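Glycerol dehydratase (Clostridium butyricum, PDB 1R9D) is a B12-independent glycyl radical enzyme that probably dehydrates glycerol. Local coordinates at residues L55-I58 and L59-P63; T77-P80 and R81-Q84; E88-N91 and K92-Q95; Q110-E113 and E114-E117. All coordinates share one frame; numbering follows the deposited sequence.

Contact 1 of 4, residues L55-I58 and L59-P63; sequences LKHI and LENIP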
ATOM      1  N   LEU A  55       1.405  13.168  14.328  1.00 27.63           N
ATOM      2  CA  LEU A  55       2.270  13.301  15.493  1.00 27.41           C
ATOM      3  C   LEU A  55       2.566  14.786  15.708  1.00 28.21           C
ATOM      4  O   LEU A  55       2.566  15.272  16.836  1.00 27.48           O
ATOM      5  CB  LEU A  55       3.579  12.519  15.296  1.00 26.85           C
ATOM      6  CG  LEU A  55       4.590  12.613  16.446  1.00 26.94           C
ATOM      7  CD1 LEU A  55       3.941  12.135  17.737  1.00 27.88           C
ATOM      8  CD2 LEU A  55       5.822  11.777  16.140  1.00 27.86           C
ATOM      9  N   LYS A  56       2.810  15.505  14.618  1.00 28.61           N
ATOM     10  CA  LYS A  56       3.085  16.942  14.688  1.00 29.24           C
ATOM     11  C   LYS A  56       1.912  17.681  15.334  1.00 29.21           C
ATOM     12  O   LYS A  56       2.099  18.478  16.256  1.00 29.70           O
ATOM     13  CB  LYS A  56       3.326  17.492  13.278  1.00 30.59           C
ATOM     14  CG  LYS A  56       3.523  19.001  13.186  1.00 31.21           C
ATOM     15  CD  LYS A  56       3.763  19.414  11.732  1.00 33.81           C
ATOM     16  CE  LYS A  56       4.182  20.876  11.595  1.00 35.80           C
ATOM     17  NZ  LYS A  56       3.092  21.829  11.939  1.00 36.25           N
ATOM     18  N   HIS A  57       0.702  17.404  14.852  1.00 29.14           N
ATOM     19  CA  HIS A  57      -0.500  18.059  15.370  1.00 29.63           C
ATOM     20  C   HIS A  57      -0.738  17.735  16.844  1.00 30.47           C
ATOM     21  O   HIS A  57      -1.202  18.581  17.616  1.00 30.01           O
ATOM     22  CB  HIS A  57      -1.718  17.639  14.550  1.00 30.24           C
ATOM     23  CG  HIS A  57      -2.927  18.487  14.789  1.00 31.20           C
ATOM     24  ND1 HIS A  57      -2.934  19.848  14.569  1.00 32.18           N
ATOM     25  CD2 HIS A  57      -4.173  18.168  15.214  1.00 31.41           C
ATOM     26  CE1 HIS A  57      -4.133  20.331  14.845  1.00 31.61           C
ATOM     27  NE2 HIS A  57      -4.903  19.333  15.237  1.00 31.69           N
ATOM     28  N   ILE A  58      -0.430  16.501  17.230  1.00 29.31           N
ATOM     29  CA  ILE A  58      -0.594  16.077  18.614  1.00 29.21           C
ATOM     30  C   ILE A  58       0.418  16.795  19.507  1.00 29.35           C
ATOM     31  O   ILE A  58       0.051  17.418  20.507  1.00 29.48           O
ATOM     32  CB  ILE A  58      -0.389  14.548  18.749  1.00 28.54           C
ATOM     33  CG1 ILE A  58      -1.531  13.810  18.052  1.00 29.84           C
ATOM     34  CG2 ILE A  58      -0.290  14.158  20.214  1.00 29.16           C
ATOM     35  CD1 ILE A  58      -1.318  12.313  17.935  1.00 30.75           C
ATOM     36  N   LEU A  59       1.693  16.721  19.134  1.00 30.22           N
ATOM     37  CA  LEU A  59       2.751  17.348  19.917  1.00 30.78           C
ATOM     38  C   LEU A  59       2.625  18.861  20.060  1.00 32.44           C
ATOM     39  O   LEU A  59       3.055  19.426  21.066  1.00 32.31           O
ATOM     40  CB  LEU A  59       4.120  17.009  19.326  1.00 31.08           C
ATOM     41  CG  LEU A  59       4.567  15.552  19.475  1.00 30.31           C
ATOM     42  CD1 LEU A  59       5.971  15.391  18.925  1.00 30.77           C
ATOM     43  CD2 LEU A  59       4.531  15.152  20.938  1.00 30.08           C
ATOM     44  N   GLU A  60       2.043  19.518  19.063  1.00 32.74           N
ATOM     45  CA  GLU A  60       1.892  20.966  19.129  1.00 33.63           C
ATOM     46  C   GLU A  60       0.696  21.409  19.967  1.00 33.50           C
ATOM     47  O   GLU A  60       0.697  22.516  20.502  1.00 33.68           O
ATOM     48  CB  GLU A  60       1.757  21.560  17.717  1.00 34.62           C
ATOM     49  CG  GLU A  60       2.958  21.322  16.809  1.00 36.17           C
ATOM     50  CD  GLU A  60       2.778  21.915  15.418  1.00 38.24           C
ATOM     51  OE1 GLU A  60       1.670  21.792  14.851  1.00 39.84           O
ATOM     52  OE2 GLU A  60       3.749  22.492  14.886  1.00 37.85           O
ATOM     53  N   ASN A  61      -0.304  20.544  20.110  1.00 33.13           N
ATOM     54  CA  ASN A  61      -1.516  20.915  20.839  1.00 34.27           C
ATOM     55  C   ASN A  61      -1.927  20.115  22.076  1.00 33.87           C
ATOM     56  O   ASN A  61      -2.859  20.505  22.780  1.00 33.02           O
ATOM     57  CB  ASN A  61      -2.682  20.935  19.852  1.00 34.96           C
ATOM     58  CG  ASN A  61      -2.447  21.900  18.705  1.00 37.09           C
ATOM     59  OD1 ASN A  61      -2.537  23.114  18.879  1.00 37.51           O
ATOM     60  ND2 ASN A  61      -2.123  21.364  17.532  1.00 35.33           N
ATOM     61  N   ILE A  62      -1.253  19.002  22.343  1.00 33.02           N
ATOM     62  CA  ILE A  62      -1.592  18.179  23.505  1.00 32.14           C
ATOM     63  C   ILE A  62      -1.267  18.946  24.793  1.00 31.87           C
ATOM     64  O   ILE A  62      -0.255  19.640  24.872  1.00 31.36           O
ATOM     65  CB  ILE A  62      -0.792  16.846  23.490  1.00 31.27           C
ATOM     66  CG1 ILE A  62      -1.347  15.869  24.534  1.00 32.37           C
ATOM     67  CG2 ILE A  62       0.669  17.121  23.762  1.00 30.56           C
ATOM     68  CD1 ILE A  62      -2.656  15.207  24.143  1.00 31.41           C
ATOM     69  N   PRO A  63      -2.133  18.844  25.815  1.00 32.93           N
ATOM     70  CA  PRO A  63      -1.862  19.553  27.070  1.00 33.65           C
ATOM     71  C   PRO A  63      -0.501  19.178  27.649  1.00 34.88           C
ATOM     72  O   PRO A  63      -0.078  18.024  27.573  1.00 35.17           O
ATOM     73  CB  PRO A  63      -3.014  19.110  27.968  1.00 33.60           C
ATOM     74  CG  PRO A  63      -4.132  18.951  27.004  1.00 34.22           C
ATOM     75  CD  PRO A  63      -3.467  18.221  25.847  1.00 32.84           C
TER
HETATM   76  O   HOH W   1      -0.530  20.620  13.067  1.00 42.20           O

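Contact 2 of 4, residues T77-P80 and R81-Q84; sequences TKEP and RSSQ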
ATOM      1  N   THR A  77      -0.235  12.715  30.367  1.00 29.71           N
ATOM      2  CA  THR A  77      -1.618  12.947  30.769  1.00 29.13           C
ATOM      3  C   THR A  77      -1.653  13.959  31.908  1.00 29.17           C
ATOM      4  O   THR A  77      -0.687  14.088  32.660  1.00 28.86           O
ATOM      5  CB  THR A  77      -2.305  11.637  31.240  1.00 29.40           C
ATOM      6  OG1 THR A  77      -1.511  11.011  32.260  1.00 30.05           O
ATOM      7  CG2 THR A  77      -2.483  10.676  30.073  1.00 29.27           C
ATOM      8  N   LYS A  78      -2.762  14.684  32.021  1.00 29.84           N
ATOM      9  CA  LYS A  78      -2.925  15.681  33.071  1.00 30.57           C
ATOM     10  C   LYS A  78      -2.938  15.003  34.442  1.00 30.40           C
ATOM     11  O   LYS A  78      -2.260  15.449  35.371  1.00 31.26           O
ATOM     12  CB  LYS A  78      -4.218  16.467  32.838  1.00 31.01           C
ATOM     13  CG  LYS A  78      -4.215  17.242  31.523  1.00 32.87           C
ATOM     14  CD  LYS A  78      -5.561  17.888  31.222  1.00 35.21           C
ATOM     15  CE  LYS A  78      -6.647  16.842  30.988  1.00 36.50           C
ATOM     16  NZ  LYS A  78      -7.954  17.456  30.602  1.00 37.65           N
ATOM     17  N   GLU A  79      -3.715  13.930  34.562  1.00 30.49           N
ATOM     18  CA  GLU A  79      -3.796  13.158  35.806  1.00 31.03           C
ATOM     19  C   GLU A  79      -2.643  12.152  35.757  1.00 30.86           C
ATOM     20  O   GLU A  79      -2.382  11.558  34.713  1.00 30.44           O
ATOM     21  CB  GLU A  79      -5.134  12.411  35.874  1.00 32.11           C
ATOM     22  CG  GLU A  79      -5.328  11.480  37.084  1.00 33.62           C
ATOM     23  CD  GLU A  79      -5.543  12.222  38.398  1.00 36.22           C
ATOM     24  OE1 GLU A  79      -5.931  13.408  38.360  1.00 36.49           O
ATOM     25  OE2 GLU A  79      -5.342  11.610  39.473  1.00 37.02           O
ATOM     26  N   PRO A  80      -1.931  11.949  36.879  1.00 30.88           N
ATOM     27  CA  PRO A  80      -0.828  10.984  36.823  1.00 30.31           C
ATOM     28  C   PRO A  80      -1.319   9.557  36.600  1.00 29.96           C
ATOM     29  O   PRO A  80      -2.492   9.253  36.808  1.00 29.29           O
ATOM     30  CB  PRO A  80      -0.154  11.139  38.187  1.00 30.71           C
ATOM     31  CG  PRO A  80      -0.533  12.541  38.616  1.00 31.49           C
ATOM     32  CD  PRO A  80      -1.971  12.628  38.183  1.00 30.41           C
ATOM     33  N   ARG A  81      -0.419   8.691  36.148  1.00 29.90           N
ATOM     34  CA  ARG A  81      -0.754   7.287  35.944  1.00 29.98           C
ATOM     35  C   ARG A  81      -2.030   7.065  35.135  1.00 29.01           C
ATOM     36  O   ARG A  81      -2.814   6.160  35.440  1.00 29.20           O
ATOM     37  CB  ARG A  81      -0.898   6.620  37.314  1.00 30.34           C
ATOM     38  CG  ARG A  81      -0.570   5.142  37.347  1.00 30.73           C
ATOM     39  CD  ARG A  81      -0.815   4.585  38.737  1.00 30.85           C
ATOM     40  NE  ARG A  81      -0.395   3.191  38.850  1.00 30.84           N
ATOM     41  CZ  ARG A  81      -0.670   2.418  39.895  1.00 32.35           C
ATOM     42  NH1 ARG A  81      -1.364   2.907  40.916  1.00 31.74           N
ATOM     43  NH2 ARG A  81      -0.253   1.157  39.919  1.00 32.37           N
ATOM     44  N   SER A  82      -2.241   7.879  34.102  1.00 27.56           N
ATOM     45  CA  SER A  82      -3.437   7.750  33.276  1.00 27.35           C
ATOM     46  C   SER A  82      -3.120   7.368  31.832  1.00 27.20           C
ATOM     47  O   SER A  82      -1.961   7.168  31.485  1.00 27.94           O
ATOM     48  CB  SER A  82      -4.245   9.045  33.331  1.00 28.07           C
ATOM     49  OG  SER A  82      -4.658   9.285  34.668  1.00 29.55           O
ATOM     50  N   SER A  83      -4.151   7.268  30.997  1.00 27.67           N
ATOM     51  CA  SER A  83      -3.964   6.853  29.607  1.00 28.49           C
ATOM     52  C   SER A  83      -4.702   7.661  28.540  1.00 29.01           C
ATOM     53  O   SER A  83      -5.858   8.051  28.722  1.00 28.53           O
ATOM     54  CB  SER A  83      -4.367   5.376  29.473  1.00 28.90           C
ATOM     55  OG  SER A  83      -4.385   4.942  28.120  1.00 29.04           O
ATOM     56  N   GLN A  84      -4.022   7.906  27.423  1.00 28.94           N
ATOM     57  CA  GLN A  84      -4.627   8.602  26.294  1.00 28.37           C
ATOM     58  C   GLN A  84      -5.270   7.484  25.475  1.00 28.80           C
ATOM     59  O   GLN A  84      -5.109   6.300  25.796  1.00 29.08           O
ATOM     60  CB  GLN A  84      -3.572   9.314  25.434  1.00 28.13           C
ATOM     61  CG  GLN A  84      -2.899  10.542  26.054  1.00 27.86           C
ATOM     62  CD  GLN A  84      -3.833  11.742  26.185  1.00 28.43           C
ATOM     63  OE1 GLN A  84      -4.865  11.816  25.523  1.00 27.76           O
ATOM     64  NE2 GLN A  84      -3.457  12.693  27.032  1.00 27.49           N
TER

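Contact 3 of 4, residues E88-N91 and K92-Q95; sequences EFSN and KWLQ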
ATOM      1  N   GLU A  88      -6.555   4.794  16.245  1.00 24.64           N
ATOM      2  CA  GLU A  88      -6.032   4.324  14.965  1.00 24.29           C
ATOM      3  C   GLU A  88      -5.844   2.812  14.916  1.00 24.91           C
ATOM      4  O   GLU A  88      -5.783   2.229  13.833  1.00 24.77           O
ATOM      5  CB  GLU A  88      -4.695   5.004  14.637  1.00 25.03           C
ATOM      6  CG  GLU A  88      -3.566   4.722  15.626  1.00 25.61           C
ATOM      7  CD  GLU A  88      -3.340   5.847  16.623  1.00 24.57           C
ATOM      8  OE1 GLU A  88      -2.213   6.383  16.662  1.00 23.86           O
ATOM      9  OE2 GLU A  88      -4.280   6.191  17.373  1.00 26.39           O
ATOM     10  N   PHE A  89      -5.748   2.177  16.082  1.00 24.48           N
ATOM     11  CA  PHE A  89      -5.564   0.728  16.139  1.00 24.34           C
ATOM     12  C   PHE A  89      -6.901   0.012  16.324  1.00 24.65           C
ATOM     13  O   PHE A  89      -7.199  -0.944  15.611  1.00 24.18           O
ATOM     14  CB  PHE A  89      -4.585   0.379  17.260  1.00 24.56           C
ATOM     15  CG  PHE A  89      -3.252   1.064  17.122  1.00 24.57           C
ATOM     16  CD1 PHE A  89      -2.788   1.927  18.109  1.00 23.40           C
ATOM     17  CD2 PHE A  89      -2.471   0.865  15.983  1.00 24.66           C
ATOM     18  CE1 PHE A  89      -1.564   2.587  17.968  1.00 23.55           C
ATOM     19  CE2 PHE A  89      -1.248   1.518  15.831  1.00 24.29           C
ATOM     20  CZ  PHE A  89      -0.790   2.383  16.823  1.00 24.05           C
ATOM     21  N   SER A  90      -7.698   0.477  17.282  1.00 24.99           N
ATOM     22  CA  SER A  90      -9.030  -0.074  17.543  1.00 24.85           C
ATOM     23  C   SER A  90      -9.710   0.907  18.488  1.00 24.80           C
ATOM     24  O   SER A  90      -9.039   1.689  19.156  1.00 24.38           O
ATOM     25  CB  SER A  90      -8.959  -1.457  18.205  1.00 25.20           C
ATOM     26  OG  SER A  90      -8.543  -1.361  19.554  1.00 25.20           O
ATOM     27  N   ASN A  91     -11.035   0.880  18.546  1.00 25.64           N
ATOM     28  CA  ASN A  91     -11.737   1.799  19.436  1.00 27.02           C
ATOM     29  C   ASN A  91     -13.156   1.364  19.763  1.00 27.52           C
ATOM     30  O   ASN A  91     -13.751   1.856  20.723  1.00 28.39           O
ATOM     31  CB  ASN A  91     -11.760   3.198  18.823  1.00 26.13           C
ATOM     32  CG  ASN A  91     -12.432   3.224  17.474  1.00 25.79           C
ATOM     33  OD1 ASN A  91     -13.658   3.120  17.373  1.00 25.28           O
ATOM     34  ND2 ASN A  91     -11.631   3.339  16.418  1.00 25.67           N
ATOM     35  N   LYS A  92     -13.700   0.446  18.973  1.00 28.88           N
ATOM     36  CA  LYS A  92     -15.054  -0.028  19.216  1.00 29.87           C
ATOM     37  C   LYS A  92     -15.180  -0.706  20.580  1.00 29.94           C
ATOM     38  O   LYS A  92     -16.252  -0.696  21.184  1.00 29.42           O
ATOM     39  CB  LYS A  92     -15.493  -0.981  18.101  1.00 31.49           C
ATOM     40  CG  LYS A  92     -15.713  -0.280  16.758  1.00 32.31           C
ATOM     41  CD  LYS A  92     -16.203  -1.242  15.688  1.00 34.35           C
ATOM     42  CE  LYS A  92     -16.257  -0.571  14.315  1.00 34.73           C
ATOM     43  NZ  LYS A  92     -17.147   0.630  14.303  1.00 36.49           N
ATOM     44  N   TRP A  93     -14.089  -1.286  21.074  1.00 29.40           N
ATOM     45  CA  TRP A  93     -14.133  -1.933  22.381  1.00 30.11           C
ATOM     46  C   TRP A  93     -14.345  -0.872  23.463  1.00 31.03           C
ATOM     47  O   TRP A  93     -15.057  -1.100  24.444  1.00 31.27           O
ATOM     48  CB  TRP A  93     -12.831  -2.699  22.660  1.00 28.89           C
ATOM     49  CG  TRP A  93     -11.611  -1.827  22.778  1.00 27.58           C
ATOM     50  CD1 TRP A  93     -10.723  -1.515  21.788  1.00 27.41           C
ATOM     51  CD2 TRP A  93     -11.157  -1.145  23.952  1.00 26.44           C
ATOM     52  NE1 TRP A  93      -9.744  -0.681  22.274  1.00 26.78           N
ATOM     53  CE2 TRP A  93      -9.988  -0.438  23.600  1.00 26.59           C
ATOM     54  CE3 TRP A  93     -11.628  -1.062  25.272  1.00 26.76           C
ATOM     55  CZ2 TRP A  93      -9.278   0.343  24.519  1.00 26.92           C
ATOM     56  CZ3 TRP A  93     -10.919  -0.285  26.188  1.00 26.04           C
ATOM     57  CH2 TRP A  93      -9.758   0.407  25.804  1.00 27.03           C
ATOM     58  N   LEU A  94     -13.723   0.289  23.270  1.00 31.08           N
ATOM     59  CA  LEU A  94     -13.827   1.389  24.220  1.00 32.25           C
ATOM     60  C   LEU A  94     -15.256   1.910  24.203  1.00 32.78           C
ATOM     61  O   LEU A  94     -15.852   2.160  25.251  1.00 32.62           O
ATOM     62  CB  LEU A  94     -12.870   2.521  23.835  1.00 33.07           C
ATOM     63  CG  LEU A  94     -12.183   3.319  24.948  1.00 34.70           C
ATOM     64  CD1 LEU A  94     -11.732   4.652  24.390  1.00 33.61           C
ATOM     65  CD2 LEU A  94     -13.115   3.533  26.122  1.00 34.89           C
ATOM     66  N   GLN A  95     -15.796   2.072  23.001  1.00 33.21           N
ATOM     67  CA  GLN A  95     -17.161   2.554  22.831  1.00 34.72           C
ATOM     68  C   GLN A  95     -18.134   1.668  23.607  1.00 35.90           C
ATOM     69  O   GLN A  95     -19.094   2.158  24.206  1.00 35.40           O
ATOM     70  CB  GLN A  95     -17.524   2.561  21.348  1.00 35.16           C
ATOM     71  CG  GLN A  95     -18.950   2.988  21.046  1.00 37.75           C
ATOM     72  CD  GLN A  95     -19.188   3.186  19.565  1.00 38.54           C
ATOM     73  OE1 GLN A  95     -18.936   2.291  18.755  1.00 39.91           O
ATOM     74  NE2 GLN A  95     -19.676   4.364  19.200  1.00 39.67           N
TER
HETATM   75  O   HOH W   2      -7.332   0.906  21.516  1.00 28.48           O
HETATM   76  O   HOH W   3     -15.118   3.113  15.209  1.00 31.74           O

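Contact 4 of 4, residues Q110-E113 and E114-E117; sequences QISE and ESKE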
ATOM      1  N   GLN A 110     -11.127   5.735  35.424  1.00 30.28           N
ATOM      2  CA  GLN A 110     -12.187   6.729  35.531  1.00 32.49           C
ATOM      3  C   GLN A 110     -12.254   7.433  34.177  1.00 32.91           C
ATOM      4  O   GLN A 110     -11.281   7.429  33.426  1.00 32.40           O
ATOM      5  CB  GLN A 110     -11.851   7.760  36.615  1.00 33.43           C
ATOM      6  CG  GLN A 110     -11.497   7.168  37.972  1.00 36.45           C
ATOM      7  CD  GLN A 110     -12.562   6.224  38.489  1.00 38.15           C
ATOM      8  OE1 GLN A 110     -13.731   6.592  38.596  1.00 40.07           O
ATOM      9  NE2 GLN A 110     -12.162   4.995  38.811  1.00 38.80           N
ATOM     10  N   ILE A 111     -13.401   8.021  33.859  1.00 33.37           N
ATOM     11  CA  ILE A 111     -13.550   8.754  32.609  1.00 34.52           C
ATOM     12  C   ILE A 111     -14.705   9.739  32.764  1.00 35.46           C
ATOM     13  O   ILE A 111     -15.812   9.362  33.148  1.00 35.50           O
ATOM     14  CB  ILE A 111     -13.789   7.807  31.403  1.00 34.20           C
ATOM     15  CG1 ILE A 111     -13.784   8.620  30.103  1.00 34.68           C
ATOM     16  CG2 ILE A 111     -15.092   7.040  31.574  1.00 34.35           C
ATOM     17  CD1 ILE A 111     -13.884   7.784  28.843  1.00 35.17           C
ATOM     18  N   SER A 112     -14.428  11.007  32.480  1.00 36.79           N
ATOM     19  CA  SER A 112     -15.424  12.066  32.614  1.00 37.79           C
ATOM     20  C   SER A 112     -16.540  11.989  31.582  1.00 38.59           C
ATOM     21  O   SER A 112     -16.382  11.385  30.517  1.00 37.96           O
ATOM     22  CB  SER A 112     -14.746  13.429  32.514  1.00 38.13           C
ATOM     23  OG  SER A 112     -14.193  13.618  31.223  1.00 40.09           O
ATOM     24  N   GLU A 113     -17.673  12.608  31.905  1.00 38.76           N
ATOM     25  CA  GLU A 113     -18.814  12.627  31.002  1.00 39.76           C
ATOM     26  C   GLU A 113     -18.466  13.429  29.757  1.00 39.27           C
ATOM     27  O   GLU A 113     -18.962  13.147  28.669  1.00 39.08           O
ATOM     28  CB  GLU A 113     -20.035  13.236  31.698  1.00 41.29           C
ATOM     29  CG  GLU A 113     -20.598  12.363  32.806  1.00 43.19           C
ATOM     30  CD  GLU A 113     -20.986  10.983  32.309  1.00 44.76           C
ATOM     31  OE1 GLU A 113     -21.870  10.894  31.429  1.00 45.88           O
ATOM     32  OE2 GLU A 113     -20.405   9.987  32.793  1.00 45.42           O
ATOM     33  N   GLU A 114     -17.610  14.432  29.928  1.00 39.57           N
ATOM     34  CA  GLU A 114     -17.176  15.265  28.812  1.00 41.19           C
ATOM     35  C   GLU A 114     -16.385  14.416  27.819  1.00 40.16           C
ATOM     36  O   GLU A 114     -16.565  14.529  26.609  1.00 39.67           O
ATOM     37  CB  GLU A 114     -16.298  16.412  29.315  1.00 43.08           C
ATOM     38  CG  GLU A 114     -15.401  16.020  30.478  1.00 48.02           C
ATOM     39  CD  GLU A 114     -14.088  16.782  30.513  1.00 50.67           C
ATOM     40  OE1 GLU A 114     -14.107  18.021  30.327  1.00 53.11           O
ATOM     41  OE2 GLU A 114     -13.035  16.138  30.737  1.00 51.42           O
ATOM     42  N   SER A 115     -15.508  13.565  28.342  1.00 39.44           N
ATOM     43  CA  SER A 115     -14.694  12.702  27.494  1.00 38.10           C
ATOM     44  C   SER A 115     -15.554  11.722  26.704  1.00 37.81           C
ATOM     45  O   SER A 115     -15.310  11.493  25.520  1.00 38.19           O
ATOM     46  CB  SER A 115     -13.673  11.941  28.339  1.00 37.18           C
ATOM     47  OG  SER A 115     -12.665  12.818  28.810  1.00 37.61           O
ATOM     48  N   LYS A 116     -16.556  11.142  27.358  1.00 37.44           N
ATOM     49  CA  LYS A 116     -17.446  10.200  26.685  1.00 37.72           C
ATOM     50  C   LYS A 116     -18.119  10.894  25.508  1.00 38.27           C
ATOM     51  O   LYS A 116     -18.242  10.333  24.415  1.00 37.62           O
ATOM     52  CB  LYS A 116     -18.529   9.699  27.640  1.00 37.41           C
ATOM     53  CG  LYS A 116     -18.037   8.837  28.795  1.00 37.49           C
ATOM     54  CD  LYS A 116     -19.227   8.374  29.629  1.00 37.38           C
ATOM     55  CE  LYS A 116     -18.806   7.550  30.833  1.00 38.62           C
ATOM     56  NZ  LYS A 116     -19.985   7.158  31.665  1.00 38.01           N
ATOM     57  N   GLU A 117     -18.555  12.126  25.747  1.00 38.31           N
ATOM     58  CA  GLU A 117     -19.232  12.914  24.729  1.00 39.13           C
ATOM     59  C   GLU A 117     -18.321  13.226  23.548  1.00 37.98           C
ATOM     60  O   GLU A 117     -18.703  13.032  22.395  1.00 38.09           O
ATOM     61  CB  GLU A 117     -19.747  14.217  25.349  1.00 41.18           C
ATOM     62  CG  GLU A 117     -20.542  15.096  24.398  1.00 45.30           C
ATOM     63  CD  GLU A 117     -21.703  14.362  23.754  1.00 47.73           C
ATOM     64  OE1 GLU A 117     -22.467  13.692  24.485  1.00 49.20           O
ATOM     65  OE2 GLU A 117     -21.857  14.463  22.517  1.00 49.58           O
TER
HETATM   66  O   HOH W   4     -11.721  11.832  31.249  1.00 37.80           O

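Contact 1 of 4, residues L55-I58 and L59-P63
Leu59 follows Leu55 by one helical turn, and the two residues meet through both backbone and side chain. The amide N of Leu59 donates to Leu55 O at 2.9 Å, with an almost straight N-H...O angle of 173°. Beside this bond the two leucine side chains cross at a slant, with Leu55 CD1 3.9 Å from Leu59 CG. CG of Leu59 lies anti to its carbonyl carbon (chi1 -69°), which carries the branch back along the helix to Leu55. Beyond this pair, Leu59 packs on Ile273 and Ile276 of helix 260-277 and on Ala214 and Tyr218 of helix 197-230.

Ile58 uses its carbonyl to finish the helix. Its O accepts from Ile62 N at 2.8 Å and from Asn61 N at 3.2 Å. CG2 of Ile58 also comes to 4.3 Å from Ile62 CB.

Glu60 pairs with Lys56, one turn back. Its chain runs extended beyond CG, and Lys56 NZ makes a salt bridge to Glu60 OE2 at 3.1 Å, on the syn side but tilted out of the carboxylate plane. A water links Glu60 OE1 to His57 ND1, while His57 NE2 bonds to Glu37. Asn61 ND2 lies over one face of the His57 ring and donates to His57 O at 2.9 Å. Together these contacts form the C-terminal turn of an amphipathic helix, with i to i+4 pairs on its apolar and charged sides.

Contact 2 of 4, residues T77-P80 and R81-Q84
Thr77 and Ser82 come together where the chain bends back on itself, and hydrogen bonds within the bend hold its shape. Ser82 OG donates to Pro80 O at 3.0 Å. The donor stands 56° out of the carbonyl plane, so it does not use a lone pair in that plane. OG of Ser82 sits beside its own backbone N (chi1 -62°), which turns it back toward the proline. On the other limb, Thr77 OG1 donates to Glu79 O at 2.7 Å, nearly in line with the carbonyl bond. The hydroxyls of Thr77 and Ser82 thus tie down two successive carbonyls.

Van der Waals contacts fill the inside of the bend. Thr77 OG1 lies 3.5 Å from Ser82 CB, and Glu79 CG lies 3.3 Å from Ser82 OG. The methyl CG2 of Thr77 meets the amide end of Gln84, 3.8 Å from its NE2. These two side chains run antiparallel past one another. Gln84 is bent at chi2 (-70°), which brings its NE2 back beside the threonine methyl. That amide is held at both ends, NE2 by Leu76 O and OE1 by Arg31 N.

Polar ends are taken up by other parts of the chain. Arg81 extends away from the bend to Gln767, and Glu79 OE2 accepts from Lys24 N. Most of the bend is buried, in the long connection between helix 47-61 and helix 92-97. Ser83 adds backbone hydrogen bonds to Cys26 and Glu28, in the segment between helix 11-22 and helix 30-40.

Contact 3 of 4, residues E88-N91 and K92-Q95
Asn91 O takes two amide donors from the first turn of helix 92-97. Gln95 N gives the sounder bond, at 3.1 Å with an N-H...O angle of 163°. Leu94 N gives a weak one at 3.0 Å. This is a helix N-terminus with Asn91 at the N-cap position, but the Asn91 side chain makes no capping bond. Its ND2 instead donates back to Pro87 O. On the other arm of the amide, OD1 of Asn91 lies 2.6 Å from a water that probably donates to it, and Lys92 NZ donates weakly to the same water. The lysine's stronger partner is Asn127 OD1.

Ser90 and Trp93 meet on another side of the turn. Ser90 OG comes to the edge of the indole, near its plane, 3.1 Å from Trp93 CD1. The hydroxyl is hydrogen-bonded to Tyr159 O. Asn91 packs on Phe123 of helix 113-125 and on Trp126, so the start of the helix is set against its neighbour. A water in the indole plane accepts from Trp93 NE1 at 3.0 Å.

Contact 4 of 4, residues Q110-E113 and E114-E117
Ile111, just before the N-capped start of helix 113-125, packs across the first turn, with CG1 3.8 Å from Ser115 CB. Its CG2 methyl touches Lys116 CE, also at 3.8 Å, where the two side chains pass at a slant. Ile111 itself rests on Leu98.

Ser112 is the N-cap. Its OG accepts from Ser115 N at 3.2 Å, a capping bond, although OG is crowded in the model and its place is less sure. Ser112 O accepts from Lys116 N at 3.2 Å. A water joins the backbone N of Ser112 to Ser115 OG.

Glu113 opens the helix. Its backbone O accepts from Glu117 N at 3.1 Å, continuing the helical ladder. Bent at chi2 (-57°), its side chain lies alongside that of Lys116, both pointing the same way. Extended beyond CG, the lysine chain carries NZ to the glutamate carboxylate. Lys116 NZ has a second acidic partner in Asp99, and the two carboxylates probably stabilise its positive charge. Lys116 NZ meets Glu113 OE2 on the syn side at 3.1 Å, 17° out of the carboxylate plane.

Overall arrangement
The four contacts follow one another along the chain, all within the pyruvate formate lyase-like region. Contact 1 ends helix 47-61, contact 2 is a bend in the loop that follows, contact 3 starts helix 92-97, and contact 4 starts helix 113-125. Contacts 1 and 2 have centres about 16 Å apart and touch, through Ile62 on Gln84 and Pro63 on Lys78. Contacts 2 and 4 have the closest centres, about 14 Å apart, but do not touch. Contacts 3 and 4 have centres about 15 Å apart, with nearest atoms about 5 Å apart. The set marks three helix ends and, between the first two, a largely buried bend in the N-terminal part of the chain.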